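Local coordinates for regulatory protein SWI6 (Saccharomyces cerevisiae, PDB 1SW6) that serves as the shared regulatory subunit of the SBF and MBF complexes, which drive cell-cycle-dependent transcription, here seen as its ankyrin-repeat domain, at residues L123-H136 and L150-N162. Residues are numbered along the deposited sequence; the frame is centred on the assembly and turned at random.
Sequences LNIPVDEHGNTPLH and LVKHGSNRLYGDN
Tyr159 turns one ring edge to Asn124, whose CG lies in the ring plane. Asn124 CB comes within 3.6 Å of Tyr159 CE2, and the amide and ring planes stand 56° apart. Asn156 OD1 lies over one face of the same ring, offset toward the rim. This oxygen also accepts from Leu158 N, which closes an Asx turn. Trimming Asn124 to an alanine would keep the CB contact but would probably open a gap beside the ring edge and leave the Asn156 backbone without its amide neighbour.

The His136 ring is gripped at its edges. Thr133 OG1, at the N-cap position of helix 134-140, lies in the ring plane and is hydrogen-bonded to His136 ND1 (2.9 Å). Tyr159 O sits at the edge 3.1 Å from His136 CE1, while His136 NE2 bonds to Glu165 O. Both ring nitrogens are thus engaged, which fixes the flip of the ring.

Leu135 packs against segment 150-162. Its CD1 lies 3.8 Å from Leu150 CB, and its CD2 reaches Arg157 CG. Leu123 CD1 touches Ser155 OG at 3.4 Å and nears His153 O, placed there by chi1 of -55° with CG beside the backbone N.

Toward the other end, Asn162 N donates to His130 O (2.9 Å, 172° at the hydrogen). A water bridges Gly131 O and Gly160 O. In the type I turn from Asp128 to Gly131, Asp128 OD1 accepts from Asn132 ND2 and OD2 from Asn132 N. Asp161 OD1 accepts from Met163 N and Glu165 N, within ANK 2.

The Gly-Asn-Thr-Pro-Leu-His sequence entering the first helix, the Schellman motif at Gly154 ending the second, and the type I turn that the Asn162-His130 bond ties to the next loop are hallmarks of the ankyrin repeat, here where ANK 1 meets ANK 2.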
loop_
_atom_site.group_PDB
_atom_site.type_symbol
_atom_site.label_atom_id
_atom_site.label_comp_id
_atom_site.label_asym_id
_atom_site.label_seq_id
_atom_site.Cartn_x
_atom_site.Cartn_y
_atom_site.Cartn_z
ATOM N N LEU A 123 -14.664 12.874 -8.671
ATOM C CA LEU A 123 -13.985 11.577 -8.598
ATOM C C LEU A 123 -12.573 11.547 -9.160
ATOM O O LEU A 123 -11.858 10.560 -8.987
ATOM C CB LEU A 123 -14.806 10.512 -9.329
ATOM C CG LEU A 123 -16.255 10.314 -8.898
ATOM C CD1 LEU A 123 -16.925 9.346 -9.849
ATOM C CD2 LEU A 123 -16.299 9.807 -7.469
ATOM N N ASN A 124 -12.165 12.623 -9.820
ATOM C CA ASN A 124 -10.848 12.667 -10.431
ATOM C C ASN A 124 -9.831 13.526 -9.676
ATOM O O ASN A 124 -9.243 14.467 -10.227
ATOM C CB ASN A 124 -11.005 13.126 -11.884
ATOM C CG ASN A 124 -11.935 12.209 -12.680
ATOM O OD1 ASN A 124 -12.908 12.659 -13.285
ATOM N ND2 ASN A 124 -11.635 10.912 -12.673
ATOM N N ILE A 125 -9.623 13.166 -8.412
ATOM C CA ILE A 125 -8.696 13.855 -7.521
ATOM C C ILE A 125 -7.773 12.836 -6.857
ATOM O O ILE A 125 -8.226 11.788 -6.400
ATOM C CB ILE A 125 -9.455 14.573 -6.377
ATOM C CG1 ILE A 125 -10.446 15.583 -6.948
ATOM C CG2 ILE A 125 -8.468 15.233 -5.425
ATOM C CD1 ILE A 125 -11.329 16.219 -5.893
ATOM N N PRO A 126 -6.465 13.121 -6.803
ATOM C CA PRO A 126 -5.596 12.138 -6.148
ATOM C C PRO A 126 -6.062 12.039 -4.689
ATOM O O PRO A 126 -6.420 13.049 -4.077
ATOM C CB PRO A 126 -4.208 12.755 -6.288
ATOM C CG PRO A 126 -4.314 13.512 -7.589
ATOM C CD PRO A 126 -5.677 14.166 -7.479
ATOM N N VAL A 127 -6.068 10.829 -4.140
ATOM C CA VAL A 127 -6.533 10.621 -2.774
ATOM C C VAL A 127 -5.419 10.361 -1.761
ATOM O O VAL A 127 -5.661 10.306 -0.555
ATOM C CB VAL A 127 -7.577 9.474 -2.748
ATOM C CG1 VAL A 127 -7.819 8.982 -1.338
ATOM C CG2 VAL A 127 -8.875 9.975 -3.343
ATOM N N ASP A 128 -4.193 10.214 -2.239
ATOM C CA ASP A 128 -3.096 9.976 -1.324
ATOM C C ASP A 128 -1.805 10.615 -1.801
ATOM O O ASP A 128 -1.798 11.416 -2.735
ATOM C CB ASP A 128 -2.904 8.472 -1.106
ATOM C CG ASP A 128 -2.448 7.752 -2.355
ATOM O OD1 ASP A 128 -2.696 6.532 -2.443
ATOM O OD2 ASP A 128 -1.832 8.389 -3.238
ATOM N N GLU A 129 -0.716 10.237 -1.144
ATOM C CA GLU A 129 0.617 10.752 -1.425
ATOM C C GLU A 129 1.190 10.329 -2.773
ATOM O O GLU A 129 1.937 11.084 -3.393
ATOM C CB GLU A 129 1.577 10.291 -0.322
ATOM C CG GLU A 129 1.045 10.485 1.091
ATOM C CD GLU A 129 1.821 9.688 2.135
ATOM O OE1 GLU A 129 1.531 9.856 3.346
ATOM O OE2 GLU A 129 2.713 8.893 1.751
ATOM N N HIS A 130 0.849 9.127 -3.224
ATOM C CA HIS A 130 1.385 8.619 -4.484
ATOM C C HIS A 130 0.592 9.012 -5.730
ATOM O O HIS A 130 0.916 8.580 -6.835
ATOM C CB HIS A 130 1.507 7.095 -4.416
ATOM C CG HIS A 130 2.071 6.595 -3.123
ATOM N ND1 HIS A 130 1.402 6.722 -1.923
ATOM C CD2 HIS A 130 3.243 5.978 -2.839
ATOM C CE1 HIS A 130 2.137 6.203 -0.956
ATOM N NE2 HIS A 130 3.259 5.744 -1.484
ATOM N N GLY A 131 -0.439 9.830 -5.558
ATOM C CA GLY A 131 -1.232 10.246 -6.698
ATOM C C GLY A 131 -2.303 9.243 -7.098
ATOM O O GLY A 131 -2.825 9.299 -8.218
ATOM N N ASN A 132 -2.628 8.315 -6.200
ATOM C CA ASN A 132 -3.662 7.328 -6.485
ATOM C C ASN A 132 -5.015 8.021 -6.548
ATOM O O ASN A 132 -5.322 8.871 -5.710
ATOM C CB ASN A 132 -3.730 6.253 -5.391
ATOM C CG ASN A 132 -2.615 5.223 -5.492
ATOM O OD1 ASN A 132 -2.417 4.599 -6.536
ATOM N ND2 ASN A 132 -1.892 5.026 -4.392
ATOM N N THR A 133 -5.814 7.675 -7.553
ATOM C CA THR A 133 -7.163 8.222 -7.676
ATOM C C THR A 133 -8.006 7.117 -7.045
ATOM O O THR A 133 -7.487 6.043 -6.741
ATOM C CB THR A 133 -7.604 8.383 -9.155
ATOM O OG1 THR A 133 -7.727 7.088 -9.769
ATOM C CG2 THR A 133 -6.598 9.209 -9.924
ATOM N N PRO A 134 -9.306 7.364 -6.813
ATOM C CA PRO A 134 -10.095 6.287 -6.214
ATOM C C PRO A 134 -10.031 5.018 -7.073
ATOM O O PRO A 134 -10.008 3.896 -6.555
ATOM C CB PRO A 134 -11.500 6.890 -6.161
ATOM C CG PRO A 134 -11.212 8.325 -5.864
ATOM C CD PRO A 134 -10.066 8.628 -6.822
ATOM N N LEU A 135 -9.995 5.204 -8.387
ATOM C CA LEU A 135 -9.947 4.075 -9.309
ATOM C C LEU A 135 -8.726 3.171 -9.083
ATOM O O LEU A 135 -8.833 1.948 -9.203
ATOM C CB LEU A 135 -9.989 4.582 -10.758
ATOM C CG LEU A 135 -10.805 3.746 -11.749
ATOM C CD1 LEU A 135 -12.215 3.526 -11.229
ATOM C CD2 LEU A 135 -10.833 4.461 -13.092
ATOM N N HIS A 136 -7.575 3.759 -8.755
ATOM C CA HIS A 136 -6.367 2.970 -8.502
ATOM C C HIS A 136 -6.549 2.088 -7.267
ATOM O O HIS A 136 -6.198 0.907 -7.276
ATOM C CB HIS A 136 -5.159 3.864 -8.250
ATOM C CG HIS A 136 -4.618 4.534 -9.473
ATOM N ND1 HIS A 136 -5.266 5.577 -10.102
ATOM C CD2 HIS A 136 -3.457 4.350 -10.146
ATOM C CE1 HIS A 136 -4.523 6.010 -11.106
ATOM N NE2 HIS A 136 -3.419 5.283 -11.152
ATOM N N LEU A 150 -17.810 3.546 -10.585
ATOM C CA LEU A 150 -17.022 4.775 -10.685
ATOM C C LEU A 150 -16.789 5.179 -12.133
ATOM O O LEU A 150 -16.778 6.370 -12.458
ATOM C CB LEU A 150 -15.670 4.633 -9.977
ATOM C CG LEU A 150 -15.669 4.536 -8.446
ATOM C CD1 LEU A 150 -14.245 4.662 -7.950
ATOM C CD2 LEU A 150 -16.516 5.631 -7.845
ATOM N N VAL A 151 -16.590 4.194 -13.005
ATOM C CA VAL A 151 -16.378 4.501 -14.410
ATOM C C VAL A 151 -17.667 5.115 -14.951
ATOM O O VAL A 151 -17.658 6.205 -15.507
ATOM C CB VAL A 151 -16.026 3.232 -15.217
ATOM C CG1 VAL A 151 -16.056 3.537 -16.705
ATOM C CG2 VAL A 151 -14.650 2.727 -14.797
ATOM N N LYS A 152 -18.774 4.410 -14.772
ATOM C CA LYS A 152 -20.063 4.897 -15.235
ATOM C C LYS A 152 -20.375 6.302 -14.726
ATOM O O LYS A 152 -21.115 7.048 -15.366
ATOM C CB LYS A 152 -21.175 3.945 -14.785
ATOM C CG LYS A 152 -22.568 4.526 -14.924
ATOM C CD LYS A 152 -23.641 3.509 -14.572
ATOM C CE LYS A 152 -25.030 4.079 -14.843
ATOM N NZ LYS A 152 -26.083 3.029 -14.758
ATOM N N HIS A 153 -19.819 6.666 -13.577
ATOM C CA HIS A 153 -20.080 7.979 -13.012
ATOM C C HIS A 153 -19.057 9.067 -13.304
ATOM O O HIS A 153 -19.064 10.112 -12.654
ATOM C CB HIS A 153 -20.316 7.850 -11.509
ATOM C CG HIS A 153 -21.673 7.315 -11.174
ATOM N ND1 HIS A 153 -22.748 8.135 -10.905
ATOM C CD2 HIS A 153 -22.151 6.048 -11.147
ATOM C CE1 HIS A 153 -23.829 7.396 -10.727
ATOM N NE2 HIS A 153 -23.494 6.125 -10.871
ATOM N N GLY A 154 -18.178 8.830 -14.277
ATOM C CA GLY A 154 -17.212 9.854 -14.639
ATOM C C GLY A 154 -15.742 9.665 -14.335
ATOM O O GLY A 154 -14.919 10.428 -14.835
ATOM N N SER A 155 -15.391 8.679 -13.519
ATOM C CA SER A 155 -13.987 8.475 -13.208
ATOM C C SER A 155 -13.173 8.308 -14.489
ATOM O O SER A 155 -13.472 7.446 -15.321
ATOM C CB SER A 155 -13.810 7.246 -12.317
ATOM O OG SER A 155 -14.378 7.466 -11.041
ATOM N N ASN A 156 -12.149 9.142 -14.634
ATOM C CA ASN A 156 -11.270 9.108 -15.797
ATOM C C ASN A 156 -10.295 7.949 -15.607
ATOM O O ASN A 156 -9.537 7.904 -14.631
ATOM C CB ASN A 156 -10.503 10.424 -15.902
ATOM C CG ASN A 156 -9.707 10.539 -17.182
ATOM O OD1 ASN A 156 -9.012 9.604 -17.586
ATOM N ND2 ASN A 156 -9.789 11.705 -17.826
ATOM N N ARG A 157 -10.311 7.014 -16.544
ATOM C CA ARG A 157 -9.459 5.839 -16.458
ATOM C C ARG A 157 -8.039 6.058 -16.960
ATOM O O ARG A 157 -7.178 5.200 -16.788
ATOM C CB ARG A 157 -10.110 4.702 -17.244
ATOM C CG ARG A 157 -11.516 4.383 -16.766
ATOM C CD ARG A 157 -12.292 3.585 -17.796
ATOM N NE ARG A 157 -12.521 4.355 -19.018
ATOM C CZ ARG A 157 -13.280 3.944 -20.026
ATOM N NH1 ARG A 157 -13.888 2.763 -19.961
ATOM N NH2 ARG A 157 -13.440 4.716 -21.096
ATOM N N LEU A 158 -7.783 7.211 -17.565
ATOM C CA LEU A 158 -6.460 7.470 -18.120
ATOM C C LEU A 158 -5.422 8.106 -17.195
ATOM O O LEU A 158 -4.251 8.196 -17.556
ATOM C CB LEU A 158 -6.602 8.324 -19.388
ATOM C CG LEU A 158 -7.496 7.794 -20.520
ATOM C CD1 LEU A 158 -7.291 8.656 -21.764
ATOM C CD2 LEU A 158 -7.146 6.347 -20.842
ATOM N N TYR A 159 -5.839 8.540 -16.008
ATOM C CA TYR A 159 -4.912 9.189 -15.083
ATOM C C TYR A 159 -3.830 8.293 -14.498
ATOM O O TYR A 159 -4.113 7.226 -13.960
ATOM C CB TYR A 159 -5.679 9.842 -13.927
ATOM C CG TYR A 159 -6.385 11.131 -14.285
ATOM C CD1 TYR A 159 -5.691 12.182 -14.883
ATOM C CD2 TYR A 159 -7.732 11.313 -13.998
ATOM C CE1 TYR A 159 -6.323 13.378 -15.184
ATOM C CE2 TYR A 159 -8.371 12.509 -14.294
ATOM C CZ TYR A 159 -7.661 13.533 -14.885
ATOM O OH TYR A 159 -8.284 14.716 -15.187
ATOM N N GLY A 160 -2.584 8.735 -14.610
ATOM C CA GLY A 160 -1.487 7.977 -14.042
ATOM C C GLY A 160 -1.238 8.509 -12.637
ATOM O O GLY A 160 -1.669 9.619 -12.302
ATOM N N ASP A 161 -0.583 7.719 -11.792
ATOM C CA ASP A 161 -0.272 8.189 -10.451
ATOM C C ASP A 161 1.030 8.980 -10.606
ATOM O O ASP A 161 1.438 9.268 -11.727
ATOM C CB ASP A 161 -0.108 7.010 -9.480
ATOM C CG ASP A 161 1.044 6.094 -9.846
ATOM O OD1 ASP A 161 1.797 6.402 -10.794
ATOM O OD2 ASP A 161 1.200 5.057 -9.170
ATOM N N ASN A 162 1.691 9.319 -9.508
ATOM C CA ASN A 162 2.918 10.107 -9.594
ATOM C C ASN A 162 4.028 9.435 -10.390
ATOM O O ASN A 162 4.994 10.084 -10.795
ATOM C CB ASN A 162 3.413 10.475 -8.190
ATOM C CG ASN A 162 2.443 11.397 -7.462
ATOM O OD1 ASN A 162 1.526 11.960 -8.075
ATOM N ND2 ASN A 162 2.645 11.564 -6.152
HETATM O O HOH W 1 -11.205 7.877 -9.984
HETATM O O HOH W 2 -3.463 10.498 -10.499
#